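Local coordinates for protein haloperoxidase (Corallina officinalis, PDB 1QHB) that catalyses the vanadate-dependent, hydrogen peroxide-driven bromination of organic substrates as a homododecamer that binds one calcium ion per subunit for stability, at residues S110-S115 and A305-F310; K59-D64 and D73-F78; I271-I276 and A342-L347; Q239-G244 and R318-I323. One frame throughout, in Å; residues are numbered along the deposited sequence.

Interactions 3 and 4 adjoin, their centres 16 Å apart: F240 packs on A342 and L346 of helix 337-349, and I345 CD1 lies 3.5 Å from V243 O. Interactions 1 and 2 lie on the same side of the chain's centre, centres 20 Å apart and nearest atoms about 7 Å, without touching. Interaction 2 is on the opposite side from interactions 3 and 4, its centre 46 Å from that of interaction 3. Segments of interaction 1 alternate along the chain with those of interactions 3 and 4. Interaction 4 is near the vanadate site, the side chain of I241 about 10 Å from that of H485; in interaction 2, the side chain of F75 is about 11 Å from that of K398.

Interaction 1: S110-S115 and A305-F310; sequences SDLANS and ADFRGF
Next to F307, the ring that meets L112 across the contact, the carboxylate oxygen D306 OD1 is gripped twice by R308. R308 NE lies 3.0 Å from D306 OD1 and the backbone R308 N 3.1 Å from it, the two donors arriving from opposite faces of the carboxylate plane. The backbone bond closes an Asx turn. R308 NH2 takes the other oxygen, D306 OD2, at 2.8 Å and almost straight (173°), so the guanidinium holds the carboxylate side-on, a two-point grip that limits rotation. R308 NH1 makes a further salt bridge to D369 of a second subunit. Just beyond, F307 to F310 form a type II turn, with G309 at its positive-phi corner.

The meeting with residues 110-115 is apolar and narrow. L112 offers one methyl: its CD2 comes to the edge of the F307 ring, near the ring plane, 3.8 Å from F307 CE1. The same methyl approaches F310 more loosely and obliquely, 4.4 Å from F310 CE2. L112 CG stands opposite its backbone N (chi1 -174°), carrying the methyl out from the helix toward them. S110 is the N-cap of helix 111-115; its OG accepts from A113 N at 3.1 Å. Farther along, S115 OG donates back to L112 O at 2.9 Å.

S110 OG also bonds D300 of helix 295-302, S110 touches K296 and V297, and A113 rests on D300. F307, for its part, packs on V301. The short helix 111-115 thus leans both on helix 295-302 and on the loop that runs from it to strand 313-318.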
loop_
_atom_site.group_PDB
_atom_site.type_symbol
_atom_site.label_atom_id
_atom_site.label_comp_id
_atom_site.label_asym_id
_atom_site.label_seq_id
_atom_site.Cartn_x
_atom_site.Cartn_y
_atom_site.Cartn_z
ATOM N N SER A 110 -60.198 28.824 2.154
ATOM C CA SER A 110 -61.160 28.875 3.240
ATOM C C SER A 110 -61.166 30.177 4.031
ATOM O O SER A 110 -60.187 30.881 4.190
ATOM C CB SER A 110 -60.950 27.683 4.191
ATOM O OG SER A 110 -59.806 27.876 4.992
ATOM N N ASP A 111 -62.394 30.521 4.446
ATOM C CA ASP A 111 -62.635 31.694 5.294
ATOM C C ASP A 111 -61.849 31.571 6.579
ATOM O O ASP A 111 -61.140 32.490 7.009
ATOM C CB ASP A 111 -64.134 31.783 5.585
ATOM C CG ASP A 111 -64.942 32.162 4.346
ATOM O OD1 ASP A 111 -64.345 32.696 3.384
ATOM O OD2 ASP A 111 -66.180 31.940 4.318
ATOM N N LEU A 112 -61.861 30.355 7.138
ATOM C CA LEU A 112 -61.074 30.032 8.325
ATOM C C LEU A 112 -59.607 30.350 8.142
ATOM O O LEU A 112 -59.138 31.057 9.050
ATOM C CB LEU A 112 -61.328 28.551 8.643
ATOM C CG LEU A 112 -60.640 28.160 9.972
ATOM C CD1 LEU A 112 -61.151 28.996 11.146
ATOM C CD2 LEU A 112 -60.822 26.685 10.261
ATOM N N ALA A 113 -58.905 29.880 7.117
ATOM C CA ALA A 113 -57.478 30.171 6.966
ATOM C C ALA A 113 -57.234 31.656 6.708
ATOM O O ALA A 113 -56.242 32.194 7.200
ATOM C CB ALA A 113 -56.864 29.410 5.778
ATOM N N ASN A 114 -58.082 32.295 5.908
ATOM C CA ASN A 114 -57.930 33.727 5.627
ATOM C C ASN A 114 -58.192 34.543 6.879
ATOM O O ASN A 114 -57.344 35.313 7.334
ATOM C CB ASN A 114 -58.870 34.121 4.496
ATOM C CG ASN A 114 -58.309 33.700 3.151
ATOM O OD1 ASN A 114 -57.112 33.883 2.892
ATOM N ND2 ASN A 114 -59.157 33.133 2.311
ATOM N N SER A 115 -59.262 34.241 7.595
ATOM C CA SER A 115 -59.503 34.924 8.872
ATOM C C SER A 115 -58.389 34.775 9.890
ATOM O O SER A 115 -58.252 35.692 10.704
ATOM C CB SER A 115 -60.810 34.396 9.459
ATOM O OG SER A 115 -60.501 33.273 10.256
ATOM N N ALA A 305 -51.061 25.548 4.573
ATOM C CA ALA A 305 -51.537 26.444 5.650
ATOM C C ALA A 305 -51.092 25.892 7.001
ATOM O O ALA A 305 -51.318 24.729 7.341
ATOM C CB ALA A 305 -53.041 26.638 5.512
ATOM N N ASP A 306 -50.481 26.745 7.859
ATOM C CA ASP A 306 -49.952 26.233 9.097
ATOM C C ASP A 306 -51.020 26.246 10.185
ATOM O O ASP A 306 -51.186 27.231 10.912
ATOM C CB ASP A 306 -48.714 27.007 9.539
ATOM C CG ASP A 306 -47.975 26.265 10.630
ATOM O OD1 ASP A 306 -48.507 25.224 11.129
ATOM O OD2 ASP A 306 -46.859 26.684 10.949
ATOM N N PHE A 307 -51.724 25.148 10.360
ATOM C CA PHE A 307 -52.728 25.007 11.380
ATOM C C PHE A 307 -52.186 24.403 12.667
ATOM O O PHE A 307 -53.037 24.030 13.476
ATOM C CB PHE A 307 -53.845 24.085 10.874
ATOM C CG PHE A 307 -54.967 24.798 10.211
ATOM C CD1 PHE A 307 -55.995 25.375 10.940
ATOM C CD2 PHE A 307 -55.008 24.890 8.809
ATOM C CE1 PHE A 307 -57.037 26.011 10.278
ATOM C CE2 PHE A 307 -56.013 25.544 8.142
ATOM C CZ PHE A 307 -57.042 26.088 8.898
ATOM N N ARG A 308 -50.875 24.222 12.846
ATOM C CA ARG A 308 -50.370 23.608 14.047
ATOM C C ARG A 308 -50.794 24.362 15.294
ATOM O O ARG A 308 -50.585 25.574 15.436
ATOM C CB ARG A 308 -48.812 23.496 14.045
ATOM C CG ARG A 308 -48.368 22.428 13.046
ATOM C CD ARG A 308 -46.858 22.335 12.865
ATOM N NE ARG A 308 -46.311 23.541 12.251
ATOM C CZ ARG A 308 -45.051 23.791 11.995
ATOM N NH1 ARG A 308 -44.098 22.928 12.324
ATOM N NH2 ARG A 308 -44.734 24.968 11.433
ATOM N N GLY A 309 -51.262 23.641 16.316
ATOM C CA GLY A 309 -51.555 24.255 17.590
ATOM C C GLY A 309 -52.989 24.663 17.695
ATOM O O GLY A 309 -53.329 25.313 18.672
ATOM N N PHE A 310 -53.804 24.336 16.700
ATOM C CA PHE A 310 -55.214 24.707 16.702
ATOM C C PHE A 310 -56.143 23.796 17.487
ATOM O O PHE A 310 -57.329 24.095 17.681
ATOM C CB PHE A 310 -55.669 24.780 15.250
ATOM C CG PHE A 310 -56.987 25.494 15.015
ATOM C CD1 PHE A 310 -57.153 26.833 15.290
ATOM C CD2 PHE A 310 -58.022 24.801 14.414
ATOM C CE1 PHE A 310 -58.349 27.470 15.018
ATOM C CE2 PHE A 310 -59.241 25.420 14.128
ATOM C CZ PHE A 310 -59.374 26.755 14.465
#

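Interaction 2: K59-D64 and D73-F78; sequences KGLPHD and DDFLAF
L61 and P62 pack against D74 and F75 in a mostly apolar contact, helped by one water, where the loop before helix 72-84 folds back on the start of that helix. L61 does most of the touching, with one methyl for each helix residue. Its CD1 sits 3.7 Å from F75 CA and 3.9 Å from F75 CB. Its CD2 lies 4.1 Å from D74 CB, where the two side chains slide past each other in opposite directions. F75 CG stands opposite its own backbone N (chi1 -178°), which sets the ring so that L61 CD1 meets its edge, near the ring plane; the ring also meets that of F53 at about 30°.

P62 crosses D74 at about a right angle, its CG 3.7 Å from D74 OD2. That oxygen accepts from water 1 at 2.6 Å, and the same water lies 3.0 Å from P62 O. More acceptors surround this water than it has protons, so its bonds are probably shared among them. Replacing L61 by an alanine would probably open a gap beside F75 CB and D74 CB and remove most of the apolar grip on the first turn of the helix.

K59 NZ, at the start of the 59-64 segment, is tied to E408 by a salt bridge, and D73 OD2 bonds Q361, a calcium ligand, on a third subunit. This loop-to-helix contact lies far from the centre of the chain, yet the side chain of F75 is about 11 Å from that of K398, so it flanks the vanadate site without belonging to it.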
loop_
_atom_site.group_PDB
_atom_site.type_symbol
_atom_site.label_atom_id
_atom_site.label_comp_id
_atom_site.label_asym_id
_atom_site.label_seq_id
_atom_site.Cartn_x
_atom_site.Cartn_y
_atom_site.Cartn_z
ATOM N N LYS A 59 -47.720 17.516 -0.625
ATOM C CA LYS A 59 -48.163 18.530 0.338
ATOM C C LYS A 59 -47.225 19.714 0.317
ATOM O O LYS A 59 -46.026 19.517 0.485
ATOM C CB LYS A 59 -48.220 17.863 1.717
ATOM C CG LYS A 59 -49.033 18.691 2.734
ATOM C CD LYS A 59 -49.238 17.884 3.985
ATOM C CE LYS A 59 -49.894 18.748 5.077
ATOM N NZ LYS A 59 -50.569 17.873 6.080
ATOM N N GLY A 60 -47.770 20.952 0.151
ATOM C CA GLY A 60 -46.896 22.134 0.158
ATOM C C GLY A 60 -46.833 22.771 -1.220
ATOM O O GLY A 60 -46.698 23.985 -1.346
ATOM N N LEU A 61 -46.872 21.977 -2.272
ATOM C CA LEU A 61 -46.919 22.440 -3.642
ATOM C C LEU A 61 -48.340 22.920 -3.914
ATOM O O LEU A 61 -49.276 22.308 -3.434
ATOM C CB LEU A 61 -46.537 21.317 -4.603
ATOM C CG LEU A 61 -45.175 20.654 -4.383
ATOM C CD1 LEU A 61 -44.987 19.535 -5.393
ATOM C CD2 LEU A 61 -44.059 21.677 -4.506
ATOM N N PRO A 62 -48.512 23.966 -4.732
ATOM C CA PRO A 62 -49.804 24.534 -5.046
ATOM C C PRO A 62 -50.716 23.522 -5.710
ATOM O O PRO A 62 -50.331 22.948 -6.745
ATOM C CB PRO A 62 -49.488 25.672 -6.031
ATOM C CG PRO A 62 -48.015 25.818 -6.142
ATOM C CD PRO A 62 -47.376 24.677 -5.388
ATOM N N HIS A 63 -51.940 23.354 -5.215
ATOM C CA HIS A 63 -52.884 22.411 -5.795
ATOM C C HIS A 63 -54.066 23.125 -6.445
ATOM O O HIS A 63 -54.309 24.306 -6.182
ATOM C CB HIS A 63 -53.414 21.422 -4.761
ATOM C CG HIS A 63 -52.357 20.615 -4.075
ATOM N ND1 HIS A 63 -51.522 21.075 -3.076
ATOM C CD2 HIS A 63 -51.992 19.344 -4.334
ATOM C CE1 HIS A 63 -50.720 20.077 -2.717
ATOM N NE2 HIS A 63 -50.965 19.018 -3.465
ATOM N N ASP A 64 -54.767 22.379 -7.306
ATOM C CA ASP A 64 -55.926 22.935 -7.983
ATOM C C ASP A 64 -57.138 22.617 -7.121
ATOM O O ASP A 64 -56.905 22.018 -6.070
ATOM C CB ASP A 64 -56.083 22.464 -9.422
ATOM C CG ASP A 64 -56.368 21.023 -9.635
ATOM O OD1 ASP A 64 -56.643 20.294 -8.650
ATOM O OD2 ASP A 64 -56.330 20.536 -10.805
ATOM N N ASP A 73 -43.844 20.589 -13.044
ATOM C CA ASP A 73 -42.489 21.058 -12.771
ATOM C C ASP A 73 -42.241 21.341 -11.297
ATOM O O ASP A 73 -41.102 21.295 -10.802
ATOM C CB ASP A 73 -42.166 22.322 -13.578
ATOM C CG ASP A 73 -41.949 22.087 -15.061
ATOM O OD1 ASP A 73 -42.042 20.966 -15.583
ATOM O OD2 ASP A 73 -41.654 23.055 -15.801
ATOM N N ASP A 74 -43.241 21.755 -10.533
ATOM C CA ASP A 74 -43.041 22.023 -9.098
ATOM C C ASP A 74 -42.668 20.719 -8.395
ATOM O O ASP A 74 -41.813 20.784 -7.553
ATOM C CB ASP A 74 -44.312 22.561 -8.458
ATOM C CG ASP A 74 -44.662 23.968 -8.918
ATOM O OD1 ASP A 74 -43.757 24.695 -9.390
ATOM O OD2 ASP A 74 -45.832 24.378 -8.797
ATOM N N PHE A 75 -43.281 19.583 -8.788
ATOM C CA PHE A 75 -42.895 18.319 -8.148
ATOM C C PHE A 75 -41.520 17.852 -8.606
ATOM O O PHE A 75 -40.699 17.451 -7.793
ATOM C CB PHE A 75 -43.952 17.252 -8.433
ATOM C CG PHE A 75 -43.634 15.941 -7.765
ATOM C CD1 PHE A 75 -43.977 15.738 -6.473
ATOM C CD2 PHE A 75 -42.995 14.908 -8.458
ATOM C CE1 PHE A 75 -43.711 14.545 -5.808
ATOM C CE2 PHE A 75 -42.715 13.721 -7.820
ATOM C CZ PHE A 75 -43.099 13.525 -6.507
ATOM N N LEU A 76 -41.222 17.958 -9.880
ATOM C CA LEU A 76 -39.942 17.554 -10.462
ATOM C C LEU A 76 -38.796 18.383 -9.913
ATOM O O LEU A 76 -37.733 17.841 -9.663
ATOM C CB LEU A 76 -39.978 17.600 -11.985
ATOM C CG LEU A 76 -40.978 16.635 -12.611
ATOM C CD1 LEU A 76 -41.243 16.935 -14.074
ATOM C CD2 LEU A 76 -40.523 15.183 -12.389
ATOM N N ALA A 77 -39.009 19.654 -9.600
ATOM C CA ALA A 77 -37.955 20.501 -9.008
ATOM C C ALA A 77 -37.748 20.082 -7.562
ATOM O O ALA A 77 -36.619 20.021 -7.054
ATOM C CB ALA A 77 -38.329 21.981 -9.069
ATOM N N PHE A 78 -38.853 19.736 -6.883
ATOM C CA PHE A 78 -38.832 19.257 -5.504
ATOM C C PHE A 78 -38.016 17.970 -5.390
ATOM O O PHE A 78 -37.198 17.810 -4.460
ATOM C CB PHE A 78 -40.263 18.996 -5.079
ATOM C CG PHE A 78 -40.538 18.328 -3.758
ATOM C CD1 PHE A 78 -40.107 18.883 -2.573
ATOM C CD2 PHE A 78 -41.269 17.153 -3.706
ATOM C CE1 PHE A 78 -40.395 18.265 -1.354
ATOM C CE2 PHE A 78 -41.546 16.528 -2.509
ATOM C CZ PHE A 78 -41.109 17.097 -1.322
HETATM O O HOH W 1 -47.913 22.880 -8.580
#

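Interaction 3: I271-I276 and A342-L347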
loop_
_atom_site.group_PDB
_atom_site.type_symbol
_atom_site.label_atom_id
_atom_site.label_comp_id
_atom_site.label_asym_id
_atom_site.label_seq_id
_atom_site.Cartn_x
_atom_site.Cartn_y
_atom_site.Cartn_z
ATOM N N ILE A 271 -44.444 6.722 37.212
ATOM C CA ILE A 271 -43.161 6.090 36.978
ATOM C C ILE A 271 -42.111 6.788 37.843
ATOM O O ILE A 271 -41.987 8.031 37.707
ATOM C CB ILE A 271 -42.628 6.174 35.511
ATOM C CG1 ILE A 271 -43.741 5.644 34.587
ATOM C CG2 ILE A 271 -41.305 5.478 35.281
ATOM C CD1 ILE A 271 -43.410 6.032 33.150
ATOM N N ALA A 272 -41.326 6.041 38.624
ATOM C CA ALA A 272 -40.237 6.664 39.380
ATOM C C ALA A 272 -39.123 7.044 38.406
ATOM O O ALA A 272 -38.547 6.178 37.773
ATOM C CB ALA A 272 -39.628 5.733 40.415
ATOM N N TYR A 273 -38.781 8.307 38.263
ATOM C CA TYR A 273 -37.773 8.805 37.310
ATOM C C TYR A 273 -36.664 9.412 38.147
ATOM O O TYR A 273 -36.785 10.609 38.466
ATOM C CB TYR A 273 -38.456 9.867 36.469
ATOM C CG TYR A 273 -37.705 10.535 35.329
ATOM C CD1 TYR A 273 -36.589 9.930 34.729
ATOM C CD2 TYR A 273 -38.099 11.777 34.878
ATOM C CE1 TYR A 273 -35.950 10.557 33.697
ATOM C CE2 TYR A 273 -37.452 12.407 33.837
ATOM C CZ TYR A 273 -36.366 11.780 33.249
ATOM O OH TYR A 273 -35.654 12.390 32.229
ATOM N N GLY A 274 -35.627 8.633 38.521
ATOM C CA GLY A 274 -34.698 9.143 39.486
ATOM C C GLY A 274 -35.481 9.302 40.806
ATOM O O GLY A 274 -36.251 8.404 41.226
ATOM N N SER A 275 -35.444 10.516 41.341
ATOM C CA SER A 275 -36.115 10.851 42.603
ATOM C C SER A 275 -37.366 11.699 42.419
ATOM O O SER A 275 -38.016 12.138 43.368
ATOM C CB SER A 275 -35.108 11.558 43.501
ATOM O OG SER A 275 -34.028 10.661 43.828
ATOM N N ILE A 276 -37.753 11.879 41.142
ATOM C CA ILE A 276 -38.947 12.604 40.745
ATOM C C ILE A 276 -39.864 11.670 39.973
ATOM O O ILE A 276 -39.716 10.447 40.092
ATOM C CB ILE A 276 -38.704 13.901 39.956
ATOM C CG1 ILE A 276 -37.977 13.652 38.654
ATOM C CG2 ILE A 276 -37.886 14.842 40.853
ATOM C CD1 ILE A 276 -37.674 14.914 37.826
ATOM N N ALA A 342 -40.581 2.958 29.154
ATOM C CA ALA A 342 -40.666 1.513 29.375
ATOM C C ALA A 342 -39.421 1.034 30.099
ATOM O O ALA A 342 -39.470 0.357 31.123
ATOM C CB ALA A 342 -40.777 0.777 28.057
ATOM N N CYS A 343 -38.273 1.527 29.612
ATOM C CA CYS A 343 -37.023 1.229 30.271
ATOM C C CYS A 343 -36.944 1.628 31.718
ATOM O O CYS A 343 -36.501 0.815 32.517
ATOM C CB CYS A 343 -35.864 1.888 29.494
ATOM S SG CYS A 343 -34.184 1.369 29.944
ATOM N N LEU A 344 -37.423 2.812 32.057
ATOM C CA LEU A 344 -37.450 3.268 33.443
ATOM C C LEU A 344 -38.340 2.402 34.333
ATOM O O LEU A 344 -37.944 2.137 35.461
ATOM C CB LEU A 344 -37.881 4.723 33.483
ATOM C CG LEU A 344 -36.959 5.781 32.870
ATOM C CD1 LEU A 344 -37.725 7.100 32.780
ATOM C CD2 LEU A 344 -35.718 5.985 33.723
ATOM N N ILE A 345 -39.469 1.912 33.841
ATOM C CA ILE A 345 -40.333 1.009 34.605
ATOM C C ILE A 345 -39.563 -0.291 34.879
ATOM O O ILE A 345 -39.623 -0.839 35.982
ATOM C CB ILE A 345 -41.611 0.739 33.798
ATOM C CG1 ILE A 345 -42.491 2.016 33.795
ATOM C CG2 ILE A 345 -42.446 -0.383 34.422
ATOM C CD1 ILE A 345 -43.686 1.953 32.845
ATOM N N LEU A 346 -38.915 -0.832 33.840
ATOM C CA LEU A 346 -38.192 -2.089 33.932
ATOM C C LEU A 346 -37.066 -1.925 34.928
ATOM O O LEU A 346 -36.885 -2.805 35.779
ATOM C CB LEU A 346 -37.637 -2.568 32.582
ATOM C CG LEU A 346 -38.640 -2.889 31.477
ATOM C CD1 LEU A 346 -38.005 -3.084 30.121
ATOM C CD2 LEU A 346 -39.427 -4.146 31.837
ATOM N N LEU A 347 -36.347 -0.781 34.897
ATOM C CA LEU A 347 -35.265 -0.648 35.873
ATOM C C LEU A 347 -35.815 -0.546 37.275
ATOM O O LEU A 347 -35.298 -1.194 38.210
ATOM C CB LEU A 347 -34.359 0.557 35.592
ATOM C CG LEU A 347 -33.520 0.448 34.305
ATOM C CD1 LEU A 347 -32.954 1.797 33.915
ATOM C CD2 LEU A 347 -32.404 -0.581 34.559
HETATM O O HOH W 2 -36.822 4.043 37.016
#
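Strand 271-273 crosses helix 342-347 at 91°, the axes 8.0 Å apart, just before the strand turns into the next in a two-residue beta hairpin. The hairpin's type II' turn, Y273 to I276, is closed by a bond in each direction between these two residues. Within this chain the strand is an outer one of a three-stranded antiparallel sheet, and it lays its side chains on the helix.

I271 and I345 meet at about a right angle, with I271 CG1 3.9 Å from I345 CG1. With CG1 beside its backbone N (chi1 -53°) and CG2 opposite it, I271 brings both branches against I345, and CG2 also reaches L344 CB at 3.9 Å. With an alanine here, a gap would probably open against I345 CG1 and L344 CB. L344 CD1 presses obliquely on the Y273 ring, 3.6 Å from Y273 CD1. The hydroxyl of Y273 goes elsewhere, to N341 ND2 of a second subunit.

Polar backbone atoms are joined by solvent: water 2 donates to A272 O at 2.8 Å and to L344 O at 2.7 Å.

Interaction 4: Q239-G244 and R318-I323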
loop_
_atom_site.group_PDB
_atom_site.type_symbol
_atom_site.label_atom_id
_atom_site.label_comp_id
_atom_site.label_asym_id
_atom_site.label_seq_id
_atom_site.Cartn_x
_atom_site.Cartn_y
_atom_site.Cartn_z
ATOM N N GLN A 239 -48.723 -2.730 28.939
ATOM C CA GLN A 239 -48.673 -2.313 30.332
ATOM C C GLN A 239 -47.800 -1.077 30.480
ATOM O O GLN A 239 -47.976 -0.230 31.363
ATOM C CB GLN A 239 -48.036 -3.428 31.217
ATOM C CG GLN A 239 -48.859 -4.725 31.222
ATOM C CD GLN A 239 -50.246 -4.449 31.821
ATOM O OE1 GLN A 239 -50.365 -4.097 33.003
ATOM N NE2 GLN A 239 -51.223 -4.569 30.934
ATOM N N PHE A 240 -46.773 -0.931 29.659
ATOM C CA PHE A 240 -45.778 0.121 29.789
ATOM C C PHE A 240 -46.245 1.526 29.455
ATOM O O PHE A 240 -45.478 2.486 29.750
ATOM C CB PHE A 240 -44.544 -0.243 28.913
ATOM C CG PHE A 240 -43.853 -1.506 29.387
ATOM C CD1 PHE A 240 -43.446 -1.680 30.688
ATOM C CD2 PHE A 240 -43.616 -2.530 28.504
ATOM C CE1 PHE A 240 -42.788 -2.834 31.083
ATOM C CE2 PHE A 240 -42.992 -3.702 28.896
ATOM C CZ PHE A 240 -42.579 -3.860 30.178
ATOM N N ILE A 241 -47.419 1.671 28.863
ATOM C CA ILE A 241 -47.965 2.997 28.585
ATOM C C ILE A 241 -49.087 3.374 29.543
ATOM O O ILE A 241 -49.602 4.498 29.436
ATOM C CB ILE A 241 -48.365 3.112 27.103
ATOM C CG1 ILE A 241 -48.227 4.557 26.565
ATOM C CG2 ILE A 241 -49.675 2.475 26.732
ATOM C CD1 ILE A 241 -48.463 4.647 25.110
ATOM N N ILE A 242 -49.414 2.546 30.535
ATOM C CA ILE A 242 -50.423 2.861 31.516
ATOM C C ILE A 242 -49.973 2.622 32.947
ATOM O O ILE A 242 -50.492 3.323 33.823
ATOM C CB ILE A 242 -51.738 2.065 31.390
ATOM C CG1 ILE A 242 -51.483 0.554 31.328
ATOM C CG2 ILE A 242 -52.558 2.573 30.226
ATOM C CD1 ILE A 242 -52.777 -0.252 31.307
ATOM N N VAL A 243 -49.096 1.688 33.305
ATOM C CA VAL A 243 -48.790 1.521 34.710
ATOM C C VAL A 243 -47.596 2.389 35.113
ATOM O O VAL A 243 -46.760 2.791 34.284
ATOM C CB VAL A 243 -48.422 0.078 35.091
ATOM C CG1 VAL A 243 -49.474 -0.882 34.575
ATOM C CG2 VAL A 243 -47.054 -0.295 34.503
ATOM N N GLY A 244 -47.493 2.495 36.431
ATOM C CA GLY A 244 -46.334 3.083 37.064
ATOM C C GLY A 244 -45.351 1.951 37.438
ATOM O O GLY A 244 -45.483 0.786 37.060
ATOM N N ARG A 318 -55.774 12.163 31.780
ATOM C CA ARG A 318 -56.281 10.875 32.256
ATOM C C ARG A 318 -55.450 9.748 31.652
ATOM O O ARG A 318 -54.711 9.956 30.657
ATOM C CB ARG A 318 -57.761 10.838 31.886
ATOM C CG ARG A 318 -57.951 10.756 30.365
ATOM C CD ARG A 318 -59.441 10.838 30.014
ATOM N NE ARG A 318 -59.681 10.677 28.605
ATOM C CZ ARG A 318 -60.820 10.892 27.980
ATOM N NH1 ARG A 318 -61.867 11.283 28.712
ATOM N NH2 ARG A 318 -60.924 10.661 26.675
ATOM N N LEU A 319 -55.529 8.577 32.276
ATOM C CA LEU A 319 -54.863 7.393 31.706
ATOM C C LEU A 319 -55.442 7.203 30.323
ATOM O O LEU A 319 -56.650 7.468 30.188
ATOM C CB LEU A 319 -55.117 6.156 32.590
ATOM C CG LEU A 319 -54.426 6.264 33.957
ATOM C CD1 LEU A 319 -54.931 5.146 34.871
ATOM C CD2 LEU A 319 -52.901 6.246 33.859
ATOM N N ILE A 320 -54.695 6.754 29.337
ATOM C CA ILE A 320 -55.261 6.554 28.012
ATOM C C ILE A 320 -56.565 5.778 28.092
ATOM O O ILE A 320 -56.650 4.608 28.465
ATOM C CB ILE A 320 -54.261 5.906 27.028
ATOM C CG1 ILE A 320 -53.100 6.917 26.793
ATOM C CG2 ILE A 320 -54.933 5.562 25.718
ATOM C CD1 ILE A 320 -51.887 6.167 26.189
ATOM N N ARG A 321 -57.628 6.325 27.504
ATOM C CA ARG A 321 -58.961 5.729 27.518
ATOM C C ARG A 321 -59.580 5.437 26.178
ATOM O O ARG A 321 -60.188 4.392 25.915
ATOM C CB ARG A 321 -59.804 6.864 28.195
ATOM C CG ARG A 321 -60.870 6.357 29.100
ATOM C CD ARG A 321 -61.510 7.430 30.009
ATOM N NE ARG A 321 -62.614 6.715 30.665
ATOM C CZ ARG A 321 -62.405 5.894 31.706
ATOM N NH1 ARG A 321 -61.244 5.686 32.354
ATOM N NH2 ARG A 321 -63.512 5.272 32.143
ATOM N N THR A 322 -59.510 6.440 25.283
ATOM C CA THR A 322 -60.119 6.291 23.981
ATOM C C THR A 322 -59.047 6.194 22.895
ATOM O O THR A 322 -57.888 6.545 23.114
ATOM C CB THR A 322 -61.030 7.477 23.626
ATOM O OG1 THR A 322 -60.275 8.698 23.778
ATOM C CG2 THR A 322 -62.188 7.644 24.624
ATOM N N ILE A 323 -59.472 5.752 21.719
ATOM C CA ILE A 323 -58.607 5.766 20.537
ATOM C C ILE A 323 -58.032 7.160 20.333
ATOM O O ILE A 323 -56.831 7.293 20.096
ATOM C CB ILE A 323 -59.429 5.294 19.330
ATOM C CG1 ILE A 323 -59.612 3.772 19.501
ATOM C CG2 ILE A 323 -58.764 5.620 18.004
ATOM C CD1 ILE A 323 -60.444 3.159 18.419
HETATM O O HOH W 3 -51.868 6.370 30.169
#
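I241 and I320 cross at about a right angle where two loops of the haloperoxidase fold meet in a buried spot beside helix 530-548, the loop before strand 251-253 and the one between strand 313-318 and helix 323-332. I320 CD1 packs on two atoms of its partner, 3.9 Å from I241 CD1 and 4.0 Å from I241 CG1, so a single methyl of I320 lies against the outer part of the other isoleucine. The chi1 of I241, -150°, puts CG2 in the crowded position between backbone N and carbonyl carbon and leaves CG1 and CD1 pointing to I320. I320 answers with CG1 beside its own backbone N, its CB directed at the first loop.

One residue along, L319 turns a methyl to the backbone instead: L319 CD2 lies 3.8 Å from I242 O. Both L319 and I242 also rest on V512 of strand 510-512, which thus touches both loops, and I241 packs on L537 of helix 530-548, the helix that carries R545 of the vanadate site. In the first loop, Q239 O accepts from V243 N at 3.0 Å and from I242 N at 3.2 Å. At the far end of the second loop, T322 caps helix 323-332.

A water stitches the two backbones together next to the isoleucines: water 3 donates to I241 O and accepts from I320 N, each at 3.0 Å.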